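Long-range contacts in putative acetamidase/formamidase (Yersinia enterocolitica subsp. palearctica serotype O:3, PDB 5UBU), which probably hydrolyses carbon-nitrogen bonds other than peptide bonds in linear amides, as acetamidases and formamidases do: residues 80-85 with 181-186; 186-191 with 316-321; 264-269 with 282-287. All blocks are in the same frame, centred on the assembly; numbering follows the deposited sequence.

Interactions 1 and 2 share Thr186, and their centres lie about 11 Å apart. They touch directly where Leu185 O packs against Asp316 and Pro317. Both lie beside the sodium sites: the side chains of Asn85 in interaction 1 and Asp316 in interaction 2 are each about 4 Å from a bound sodium ion. Interaction 3 is centred about 14 Å from interaction 2. Its strand 263-270 neighbours strand 319-326 in the large mixed sheet. Ser269 OG and Thr320 OG1 stand 2.8 Å apart there, a probable hydrogen bond. Interactions 1 and 3 do not touch; their centres are about 25 Å apart. Both meet the second subunit.

Interaction 1 (80-85 with 181-186); sequences KMPFLN and SINSLT
Pro82, joined to Met81 by a cis peptide bond, packs its ring on Leu185. Segment 181-186 makes a type I beta turn from Asn183 to Thr186, led by an Asx turn at Asn183. Pro82 CB touches Leu185 CD2 at 3.5 Å. The other branch, Leu185 CD1, faces Leu84 CB and the amide of Asn85. Leu185 can reach both because its CG lies anti to the backbone N (chi1 -166°). Pro82 CG also meets Asn183 ND2, the two side chains crossing at about a right angle.

The polar half centres on Ser184. Its OG donates to Leu84 O at 2.6 Å, nearly in line with that carbonyl. A water donates to both Ser184 OG and Pro82 O and so adds a water bridge between the segments. Asn85 ND2 donates to Ser184 O at 3.1 Å. The bond is fairly straight, and the acceptor lies close to the plane of the Asn85 amide.

This is a loop-to-turn contact beside the metal sites. Leu185 O accepts from the side chain of Asn193, a sodium ligand, and may help to position it. Ile179 of the second subunit packs on Phe83. Within the turn, Leu185 N (3.1 Å) and Thr186 OG1 (2.8 Å) donate to Asn183 OD1 from opposite faces of its amide plane.

Interaction 2 (186-191 with 316-321); sequences TPDNHG and DPKYTV
Thr186 and Pro317 bring their CA atoms to 5.6 Å, and Pro187 and Lys318 follow one step on in the same direction, where the short, weakly bonded strand at about 187-188 passes the start of strand 319-326. Asp188 to Gly191 is a type I turn closing a tight beta hairpin. The ring of Pro187 lies over the second segment: its CG is 3.2 Å from both Lys318 O and Thr320 OG1. That hydroxyl has its polar partner in Ser269 of the adjoining strand. Thr186 OG1, whose polar partner is Asn183, rests beside CG and CB of Pro317.

Lys318 stretches out beyond CG in a fully extended chain. Its CD passes 3.4 Å from Pro187 O, and NZ ends at Asp188 OD2 in a salt bridge of 2.9 Å. The ammonium group comes from above the carboxylate, 57° out of its plane. The other oxygen, Asp188 OD1, takes the N-H of Asn189 at 2.7 Å with its anti lone pair. Each oxygen thus has its own donor. The two bonds restrict rotation of the carboxylate, and the salt bridge ties the first residue of the turn to the residue just before strand 319-326.

Interaction 3 (264-269 with 282-287); sequences IMSIGS and RDLIYW
Ile264 and Trp287 approach from opposite directions, the isoleucine set over one face of the indole. This is a helix packed on a beta sheet: helix 273-291 packs on strand 263-270 of the large mixed sheet, running obliquely and roughly against it. The axes of the short segments 264-269 and 282-287 come within 7.6 Å, at 140° between their chain directions.

Ile264 CD1 sits 4.0 Å from the centre of the six-membered ring of Trp287, almost straight above it, a CH-pi contact. Ile264 CB approaches the far end of the same ring, 3.6 Å from Trp287 CH2. Ile264 CG1 lies between its backbone N and carbonyl carbon (chi1 67°), which swings CD1 over the indole. Ile264 CD1 also meets Leu284 CD1 at 4.0 Å, the two side chains slanting across each other.

The strand meets the indole edge as well. Met265 O and Ser266 OG lie near the ring plane, with Met265 O 3.5 Å from Trp287 CZ3. The side chain of Met265 starts away from the helix and packs on Met258 and Met324 of the neighbouring strands.

Arg257, outside both segments, lies at this corner. It makes a cation-pi contact with Trp287, and its NE pairs with Asp283 OD2 in a salt bridge, so it may help to hold both side chains in place. The same oxygen takes the hydrogen bond between the segments. Ser266, pointing toward the helix, supplies it: its OG donates to Asp283 OD2 at 2.8 Å, on the anti side of the carboxylate and 23° out of its plane.

Interaction 1 (80-85 with 181-186)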
# COMPACT_ATOMS: atom_id res chain seq x y z
N LYS B 80 4.53 -19.76 18.54
CA LYS B 80 3.30 -18.97 18.70
C LYS B 80 3.67 -17.56 18.24
O LYS B 80 4.43 -16.87 18.92
CB LYS B 80 2.85 -18.98 20.16
CG LYS B 80 1.38 -18.58 20.39
CD LYS B 80 0.99 -18.68 21.86
CE LYS B 80 0.98 -20.12 22.36
NZ LYS B 80 0.54 -20.21 23.78
N MSE B 81 3.17 -17.13 17.09
CA MSE B 81 3.46 -15.78 16.59
C MSE B 81 2.74 -14.78 17.48
O MSE B 81 1.66 -15.08 17.97
CB MSE B 81 3.03 -15.60 15.14
CG MSE B 81 3.73 -16.51 14.14
SE MSE B 81 5.67 -16.12 14.00
CE MSE B 81 6.20 -17.72 14.99
N PRO B 82 3.30 -13.59 17.71
CA PRO B 82 4.59 -13.13 17.16
C PRO B 82 5.79 -13.35 18.09
O PRO B 82 6.78 -12.62 17.98
CB PRO B 82 4.34 -11.63 17.00
CG PRO B 82 3.46 -11.29 18.18
CD PRO B 82 2.66 -12.54 18.52
N PHE B 83 5.73 -14.36 18.97
CA PHE B 83 6.83 -14.61 19.91
C PHE B 83 8.06 -15.26 19.28
O PHE B 83 8.29 -16.46 19.40
CB PHE B 83 6.35 -15.42 21.12
CG PHE B 83 5.29 -14.73 21.93
CD1 PHE B 83 5.65 -13.89 22.97
CD2 PHE B 83 3.94 -14.93 21.67
CE1 PHE B 83 4.68 -13.25 23.73
CE2 PHE B 83 2.96 -14.30 22.42
CZ PHE B 83 3.33 -13.46 23.46
N LEU B 84 8.83 -14.43 18.58
CA LEU B 84 10.09 -14.80 17.97
C LEU B 84 11.10 -13.73 18.38
O LEU B 84 10.72 -12.67 18.90
CB LEU B 84 10.01 -14.84 16.44
CG LEU B 84 9.18 -15.93 15.74
CD1 LEU B 84 9.31 -15.75 14.23
CD2 LEU B 84 9.63 -17.33 16.16
N ASN B 85 12.37 -14.01 18.15
CA ASN B 85 13.45 -13.07 18.45
C ASN B 85 13.60 -12.75 19.95
O ASN B 85 13.37 -11.61 20.37
CB ASN B 85 13.29 -11.77 17.64
CG ASN B 85 13.13 -12.03 16.15
OD1 ASN B 85 13.50 -13.08 15.63
ND2 ASN B 85 12.59 -11.04 15.44
N SER B 181 5.88 -0.36 24.71
CA SER B 181 6.66 -1.59 24.76
C SER B 181 6.24 -2.33 23.50
O SER B 181 5.12 -2.86 23.42
CB SER B 181 6.40 -2.39 26.04
OG SER B 181 7.37 -3.42 26.18
N ILE B 182 7.12 -2.31 22.50
CA ILE B 182 6.88 -2.89 21.18
C ILE B 182 7.40 -4.32 21.09
O ILE B 182 8.50 -4.59 21.57
CB ILE B 182 7.56 -2.01 20.10
CG1 ILE B 182 7.02 -0.57 20.20
CG2 ILE B 182 7.34 -2.57 18.70
CD1 ILE B 182 7.73 0.45 19.33
N ASN B 183 6.66 -5.23 20.47
CA ASN B 183 7.13 -6.62 20.41
C ASN B 183 8.45 -6.76 19.64
O ASN B 183 8.82 -5.90 18.84
CB ASN B 183 6.05 -7.62 19.92
CG ASN B 183 5.62 -7.42 18.49
OD1 ASN B 183 6.44 -7.22 17.59
ND2 ASN B 183 4.33 -7.55 18.25
N SER B 184 9.15 -7.86 19.92
CA SER B 184 10.45 -8.14 19.32
C SER B 184 10.39 -8.51 17.84
O SER B 184 11.43 -8.75 17.22
CB SER B 184 11.13 -9.26 20.11
OG SER B 184 10.33 -10.42 20.13
N LEU B 185 9.18 -8.57 17.27
CA LEU B 185 9.04 -8.90 15.86
C LEU B 185 8.88 -7.64 15.01
O LEU B 185 9.03 -7.70 13.79
CB LEU B 185 7.82 -9.80 15.66
CG LEU B 185 7.70 -10.51 14.30
CD1 LEU B 185 8.81 -11.55 14.16
CD2 LEU B 185 6.35 -11.18 14.14
N THR B 186 8.61 -6.51 15.65
CA THR B 186 8.37 -5.25 14.94
C THR B 186 9.51 -4.20 14.94
O THR B 186 10.09 -3.92 15.99
CB THR B 186 7.13 -4.55 15.56
OG1 THR B 186 6.00 -5.42 15.50
CG2 THR B 186 6.80 -3.26 14.84
O HOH W 1 7.41 -11.03 20.13

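Interaction 2 (186-191 with 316-321)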
# COMPACT_ATOMS: atom_id res chain seq x y z
N THR B 186 8.61 -6.51 15.65
CA THR B 186 8.37 -5.25 14.94
C THR B 186 9.51 -4.20 14.94
O THR B 186 10.09 -3.92 15.99
CB THR B 186 7.13 -4.55 15.56
OG1 THR B 186 6.00 -5.42 15.50
CG2 THR B 186 6.80 -3.26 14.84
N PRO B 187 9.85 -3.64 13.76
CA PRO B 187 10.81 -2.54 13.67
C PRO B 187 10.02 -1.24 13.66
O PRO B 187 8.88 -1.21 13.18
CB PRO B 187 11.45 -2.75 12.31
CG PRO B 187 10.39 -3.37 11.49
CD PRO B 187 9.54 -4.20 12.43
N ASP B 188 10.61 -0.16 14.17
CA ASP B 188 9.91 1.12 14.21
C ASP B 188 10.96 2.24 14.35
O ASP B 188 12.11 2.05 13.94
CB ASP B 188 8.89 1.09 15.38
CG ASP B 188 7.72 2.01 15.18
OD1 ASP B 188 7.90 3.18 14.73
OD2 ASP B 188 6.60 1.56 15.51
N ASN B 189 10.59 3.38 14.92
CA ASN B 189 11.56 4.49 15.08
C ASN B 189 12.58 4.30 16.21
O ASN B 189 13.42 5.18 16.44
CB ASN B 189 10.82 5.85 15.22
CG ASN B 189 9.90 5.92 16.43
OD1 ASN B 189 10.10 5.25 17.44
ND2 ASN B 189 8.91 6.77 16.34
N HIS B 190 12.49 3.17 16.88
CA HIS B 190 13.39 2.82 17.98
C HIS B 190 14.39 1.75 17.55
O HIS B 190 15.25 1.34 18.35
CB HIS B 190 12.56 2.26 19.14
CG HIS B 190 12.02 0.89 18.89
ND1 HIS B 190 11.14 0.61 17.87
CD2 HIS B 190 12.21 -0.28 19.54
CE1 HIS B 190 10.83 -0.67 17.88
NE2 HIS B 190 11.46 -1.24 18.89
N GLY B 191 14.29 1.31 16.30
CA GLY B 191 15.13 0.25 15.75
C GLY B 191 14.21 -0.96 15.66
O GLY B 191 13.19 -0.92 14.97
N ASP B 316 8.00 -8.68 8.22
CA ASP B 316 7.63 -8.33 9.59
C ASP B 316 6.43 -7.37 9.63
O ASP B 316 6.07 -6.80 8.60
CB ASP B 316 8.88 -7.74 10.26
CG ASP B 316 10.06 -8.73 10.28
OD1 ASP B 316 9.85 -9.94 10.57
OD2 ASP B 316 11.21 -8.30 10.05
N PRO B 317 5.80 -7.19 10.81
CA PRO B 317 4.63 -6.28 10.95
C PRO B 317 4.80 -4.94 10.24
O PRO B 317 3.82 -4.33 9.82
CB PRO B 317 4.52 -6.11 12.46
CG PRO B 317 4.97 -7.43 12.99
CD PRO B 317 6.09 -7.86 12.09
N LYS B 318 6.04 -4.49 10.13
CA LYS B 318 6.41 -3.29 9.40
C LYS B 318 7.63 -3.64 8.57
O LYS B 318 8.56 -4.31 9.05
CB LYS B 318 6.73 -2.12 10.32
CG LYS B 318 5.52 -1.55 11.01
CD LYS B 318 5.88 -0.32 11.81
CE LYS B 318 4.62 0.28 12.40
NZ LYS B 318 4.89 1.53 13.16
N TYR B 319 7.63 -3.19 7.32
CA TYR B 319 8.75 -3.45 6.44
C TYR B 319 9.83 -2.43 6.74
O TYR B 319 9.54 -1.37 7.27
CB TYR B 319 8.33 -3.38 4.98
CG TYR B 319 7.07 -4.16 4.65
CD1 TYR B 319 6.91 -5.47 5.12
CD2 TYR B 319 6.09 -3.63 3.83
CE1 TYR B 319 5.78 -6.19 4.81
CE2 TYR B 319 4.96 -4.36 3.52
CZ TYR B 319 4.81 -5.64 4.00
OH TYR B 319 3.69 -6.36 3.69
N THR B 320 11.07 -2.75 6.40
CA THR B 320 12.19 -1.87 6.66
C THR B 320 13.03 -1.65 5.41
O THR B 320 13.37 -2.59 4.71
CB THR B 320 13.07 -2.43 7.79
OG1 THR B 320 12.26 -2.61 8.97
CG2 THR B 320 14.23 -1.49 8.11
N VAL B 321 13.37 -0.39 5.16
CA VAL B 321 14.13 0.04 4.00
C VAL B 321 15.23 1.01 4.41
O VAL B 321 15.01 1.87 5.26
CB VAL B 321 13.20 0.78 3.01
CG1 VAL B 321 13.98 1.31 1.81
CG2 VAL B 321 12.05 -0.12 2.56

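Interaction 3 (264-269 with 282-287)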
# COMPACT_ATOMS: atom_id res chain seq x y z
N ILE B 264 26.58 5.99 4.46
CA ILE B 264 25.76 6.42 5.58
C ILE B 264 24.36 5.97 5.12
O ILE B 264 24.11 5.89 3.91
CB ILE B 264 25.81 7.93 5.89
CG1 ILE B 264 25.18 8.77 4.77
CG2 ILE B 264 27.24 8.36 6.16
CD1 ILE B 264 25.09 10.24 5.11
N MSE B 265 23.46 5.68 6.06
CA MSE B 265 22.13 5.21 5.70
C MSE B 265 21.09 5.58 6.70
O MSE B 265 21.34 5.55 7.90
CB MSE B 265 22.23 3.68 5.61
CG MSE B 265 20.91 2.95 5.30
SE MSE B 265 21.00 1.03 5.80
CE MSE B 265 22.03 0.45 4.24
N SER B 266 19.91 5.95 6.22
CA SER B 266 18.76 6.26 7.07
C SER B 266 17.83 5.06 6.94
O SER B 266 17.51 4.63 5.83
CB SER B 266 18.06 7.53 6.63
OG SER B 266 18.86 8.67 6.88
N ILE B 267 17.40 4.52 8.08
CA ILE B 267 16.55 3.33 8.10
C ILE B 267 15.12 3.63 8.52
O ILE B 267 14.86 3.94 9.67
CB ILE B 267 17.15 2.28 9.06
CG1 ILE B 267 18.60 1.97 8.64
CG2 ILE B 267 16.30 1.01 9.08
CD1 ILE B 267 19.36 1.08 9.60
N GLY B 268 14.20 3.51 7.58
CA GLY B 268 12.78 3.76 7.84
C GLY B 268 12.00 2.46 7.88
O GLY B 268 12.34 1.52 7.17
N SER B 269 10.95 2.42 8.69
CA SER B 269 10.12 1.22 8.81
C SER B 269 8.65 1.56 8.81
O SER B 269 8.22 2.40 9.58
CB SER B 269 10.48 0.43 10.07
OG SER B 269 11.81 -0.02 10.03
N ARG B 282 13.62 10.67 3.04
CA ARG B 282 13.42 12.01 3.61
C ARG B 282 14.38 12.24 4.78
O ARG B 282 14.92 13.34 4.95
CB ARG B 282 11.99 12.23 4.06
CG ARG B 282 11.73 13.71 4.29
CD ARG B 282 10.34 14.04 4.73
NE ARG B 282 10.09 13.66 6.11
CZ ARG B 282 8.97 13.93 6.78
NH1 ARG B 282 8.83 13.50 8.03
NH2 ARG B 282 7.98 14.61 6.20
N ASP B 283 14.57 11.20 5.60
CA ASP B 283 15.47 11.31 6.75
C ASP B 283 16.89 11.56 6.26
O ASP B 283 17.61 12.34 6.87
CB ASP B 283 15.46 10.05 7.60
CG ASP B 283 16.29 10.22 8.86
OD1 ASP B 283 15.88 11.02 9.73
OD2 ASP B 283 17.34 9.54 9.01
N LEU B 284 17.28 10.87 5.19
CA LEU B 284 18.61 11.03 4.62
C LEU B 284 18.80 12.48 4.17
O LEU B 284 19.82 13.10 4.47
CB LEU B 284 18.84 10.06 3.46
CG LEU B 284 20.21 10.07 2.79
CD1 LEU B 284 21.31 9.85 3.81
CD2 LEU B 284 20.27 9.01 1.71
N ILE B 285 17.80 13.02 3.48
CA ILE B 285 17.84 14.41 3.00
C ILE B 285 17.99 15.37 4.18
O ILE B 285 18.77 16.31 4.10
CB ILE B 285 16.59 14.75 2.16
CG1 ILE B 285 16.64 13.97 0.84
CG2 ILE B 285 16.55 16.24 1.83
CD1 ILE B 285 15.38 14.07 0.01
N TYR B 286 17.25 15.14 5.26
CA TYR B 286 17.37 16.02 6.42
C TYR B 286 18.75 15.91 7.08
O TYR B 286 19.28 16.89 7.62
CB TYR B 286 16.27 15.79 7.45
CG TYR B 286 14.85 16.12 7.03
CD1 TYR B 286 14.58 17.10 6.05
CD2 TYR B 286 13.77 15.59 7.72
CE1 TYR B 286 13.27 17.41 5.71
CE2 TYR B 286 12.47 15.93 7.39
CZ TYR B 286 12.22 16.84 6.39
OH TYR B 286 10.92 17.17 6.07
N TRP B 287 19.32 14.71 7.01
CA TRP B 287 20.64 14.44 7.56
C TRP B 287 21.70 15.16 6.74
O TRP B 287 22.60 15.80 7.30
CB TRP B 287 20.86 12.92 7.63
CG TRP B 287 22.11 12.45 8.30
CD1 TRP B 287 22.92 13.16 9.15
CD2 TRP B 287 22.56 11.09 8.38
NE1 TRP B 287 23.92 12.36 9.64
CE2 TRP B 287 23.71 11.08 9.20
CE3 TRP B 287 22.12 9.90 7.80
CZ2 TRP B 287 24.43 9.92 9.45
CZ3 TRP B 287 22.84 8.74 8.05
CH2 TRP B 287 23.98 8.76 8.88